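Local atomic coordinates of nucleoporin p58/p45 (Homo sapiens, PDB entry 4JO7), a protein that forms part of the nuclear pore complex and probably supports trafficking across the nuclear membrane. Residues L18-R22 / Y54-V58. Residues are numbered along the deposited sequence; the frame is centred on the assembly and turned at random.
Sequences LQQYR and YQTFV
The guanidinium of R22 has a π face as its partner across this antiparallel helical hairpin: CZ lies 4.8 Å from the centroid of the Y54 ring, 18° off the ring normal, in a cation-π contact. The hairpin, formed by helices 2-29 and 43-85 of this fragment of the 58 kDa nucleoporin, illustrates how two helices can stay in touch at a wide spacing, since the axes of 18-22 and 54-58 come no closer than 11.4 Å and side chains from both helices fill the interval. Segment 18-22 lies in a region predicted as coiled coil, consistent with the hairpin. The closer part of the contact between R22 and Y54 is aliphatic. R22 CD sits over the middle of the ring, 3.5 Å from the Y54 centroid, as a CH-π donor, while the guanidinium stands farther out over the same face, its plane turned 37° from the ring's. A fully extended start, with CG anti to the backbone N (chi1 -177°), carries the arginine across, and a bend at chi3 turns its tip. Y54 is modelled in two conformers, and all its contacts, the cation-π one included, hold for the one described. In it, the ring's opposite face receives CG2 of V58, one turn along the same helix, offset toward the rim. L18 adds apolar contacts of its own: CB approaches Y54 CE1 at 4.1 Å, and beyond CB the chain branches at CG. F57 also packs on Y78 of a second copy of the protein, while L18 touches a chain of another protein, so neighbours in the four-chain assembly meet the hairpin here. The leucine's two methyls divide their targets, CD2 resting 4.0 Å from F57 CB and CD1 3.7 Å from V58 CG2.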
loop_
_atom_site.group_PDB
_atom_site.type_symbol
_atom_site.label_atom_id
_atom_site.label_comp_id
_atom_site.label_asym_id
_atom_site.label_seq_id
_atom_site.Cartn_x
_atom_site.Cartn_y
_atom_site.Cartn_z
ATOM N N LEU F 18 -17.969 6.624 -0.549
ATOM C CA LEU F 18 -17.376 7.911 -0.904
ATOM C C LEU F 18 -18.401 8.809 -1.580
ATOM O O LEU F 18 -18.485 10.000 -1.278
ATOM C CB LEU F 18 -16.170 7.736 -1.832
ATOM C CG LEU F 18 -14.859 7.230 -1.227
ATOM C CD1 LEU F 18 -13.762 7.285 -2.283
ATOM C CD2 LEU F 18 -14.451 8.030 0.004
ATOM N N GLN F 19 -19.180 8.241 -2.497
ATOM C CA GLN F 19 -20.203 9.004 -3.208
ATOM C C GLN F 19 -21.260 9.518 -2.236
ATOM O O GLN F 19 -21.608 10.695 -2.247
ATOM C CB GLN F 19 -20.863 8.146 -4.290
ATOM C CG GLN F 19 -19.934 7.751 -5.424
ATOM C CD GLN F 19 -19.692 8.880 -6.407
ATOM O OE1 GLN F 19 -20.140 10.008 -6.197
ATOM N NE2 GLN F 19 -18.982 8.580 -7.492
ATOM N N GLN F 20 -21.758 8.627 -1.389
ATOM C CA GLN F 20 -22.783 8.980 -0.416
ATOM C C GLN F 20 -22.279 10.036 0.571
ATOM O O GLN F 20 -22.903 11.079 0.750
ATOM C CB GLN F 20 -23.243 7.726 0.336
ATOM C CG GLN F 20 -23.922 6.691 -0.556
ATOM C CD GLN F 20 -24.230 5.394 0.171
ATOM O OE1 GLN F 20 -23.571 5.045 1.150
ATOM N NE2 GLN F 20 -25.237 4.673 -0.308
ATOM N N TYR F 21 -21.144 9.774 1.205
ATOM C CA TYR F 21 -20.625 10.681 2.224
ATOM C C TYR F 21 -20.269 12.041 1.639
ATOM O O TYR F 21 -20.357 13.061 2.322
ATOM C CB TYR F 21 -19.409 10.075 2.926
ATOM C CG TYR F 21 -19.761 9.014 3.944
ATOM C CD1 TYR F 21 -21.064 8.548 4.073
ATOM C CD2 TYR F 21 -18.794 8.496 4.793
ATOM C CE1 TYR F 21 -21.389 7.588 5.011
ATOM C CE2 TYR F 21 -19.112 7.533 5.732
ATOM C CZ TYR F 21 -20.411 7.087 5.838
ATOM O OH TYR F 21 -20.733 6.130 6.774
ATOM N N ARG F 22 -19.876 12.055 0.373
ATOM C CA ARG F 22 -19.503 13.298 -0.283
ATOM C C ARG F 22 -20.706 14.227 -0.310
ATOM O O ARG F 22 -20.585 15.428 -0.066
ATOM C CB ARG F 22 -19.003 13.021 -1.702
ATOM C CG ARG F 22 -18.515 14.250 -2.450
ATOM C CD ARG F 22 -17.877 13.860 -3.775
ATOM N NE ARG F 22 -18.259 14.755 -4.863
ATOM C CZ ARG F 22 -17.731 15.958 -5.072
ATOM N NH1 ARG F 22 -16.792 16.432 -4.263
ATOM N NH2 ARG F 22 -18.148 16.694 -6.093
ATOM N N TYR F 54 -11.667 14.592 -0.692
ATOM C CA TYR F 54 -12.341 13.473 -1.335
ATOM C C TYR F 54 -11.461 12.897 -2.438
ATOM O O TYR F 54 -11.352 11.682 -2.608
ATOM C CB TYR F 54 -13.679 13.949 -1.904
ATOM C CG TYR F 54 -14.212 13.128 -3.055
ATOM C CD1 TYR F 54 -14.997 12.009 -2.826
ATOM C CD2 TYR F 54 -13.946 13.485 -4.370
ATOM C CE1 TYR F 54 -15.492 11.261 -3.871
ATOM C CE2 TYR F 54 -14.435 12.739 -5.424
ATOM C CZ TYR F 54 -15.211 11.631 -5.166
ATOM O OH TYR F 54 -15.705 10.881 -6.203
ATOM N N GLN F 55 -10.828 13.790 -3.191
ATOM C CA GLN F 55 -9.941 13.361 -4.265
ATOM C C GLN F 55 -8.751 12.567 -3.727
ATOM O O GLN F 55 -8.292 11.619 -4.361
ATOM C CB GLN F 55 -9.494 14.565 -5.100
ATOM C CG GLN F 55 -10.648 15.156 -5.906
ATOM C CD GLN F 55 -10.253 16.362 -6.737
ATOM O OE1 GLN F 55 -9.523 17.240 -6.279
ATOM N NE2 GLN F 55 -10.729 16.402 -7.976
ATOM N N THR F 56 -8.264 12.928 -2.548
ATOM C CA THR F 56 -7.153 12.198 -1.949
ATOM C C THR F 56 -7.602 10.792 -1.539
ATOM O O THR F 56 -6.865 9.823 -1.721
ATOM C CB THR F 56 -6.570 12.965 -0.753
ATOM O OG1 THR F 56 -6.141 14.259 -1.190
ATOM C CG2 THR F 56 -5.394 12.225 -0.145
ATOM N N PHE F 57 -8.817 10.669 -1.010
ATOM C CA PHE F 57 -9.338 9.360 -0.634
ATOM C C PHE F 57 -9.491 8.450 -1.852
ATOM O O PHE F 57 -9.193 7.260 -1.783
ATOM C CB PHE F 57 -10.684 9.484 0.094
ATOM C CG PHE F 57 -10.551 9.717 1.572
ATOM C CD1 PHE F 57 -10.190 8.681 2.416
ATOM C CD2 PHE F 57 -10.782 10.972 2.116
ATOM C CE1 PHE F 57 -10.067 8.886 3.783
ATOM C CE2 PHE F 57 -10.659 11.184 3.481
ATOM C CZ PHE F 57 -10.302 10.144 4.314
ATOM N N VAL F 58 -9.978 9.003 -2.959
ATOM C CA VAL F 58 -10.158 8.205 -4.170
ATOM C C VAL F 58 -8.794 7.709 -4.662
ATOM O O VAL F 58 -8.644 6.539 -5.033
ATOM C CB VAL F 58 -10.837 9.003 -5.285
ATOM C CG1 VAL F 58 -10.919 8.172 -6.567
ATOM C CG2 VAL F 58 -12.227 9.451 -4.853
#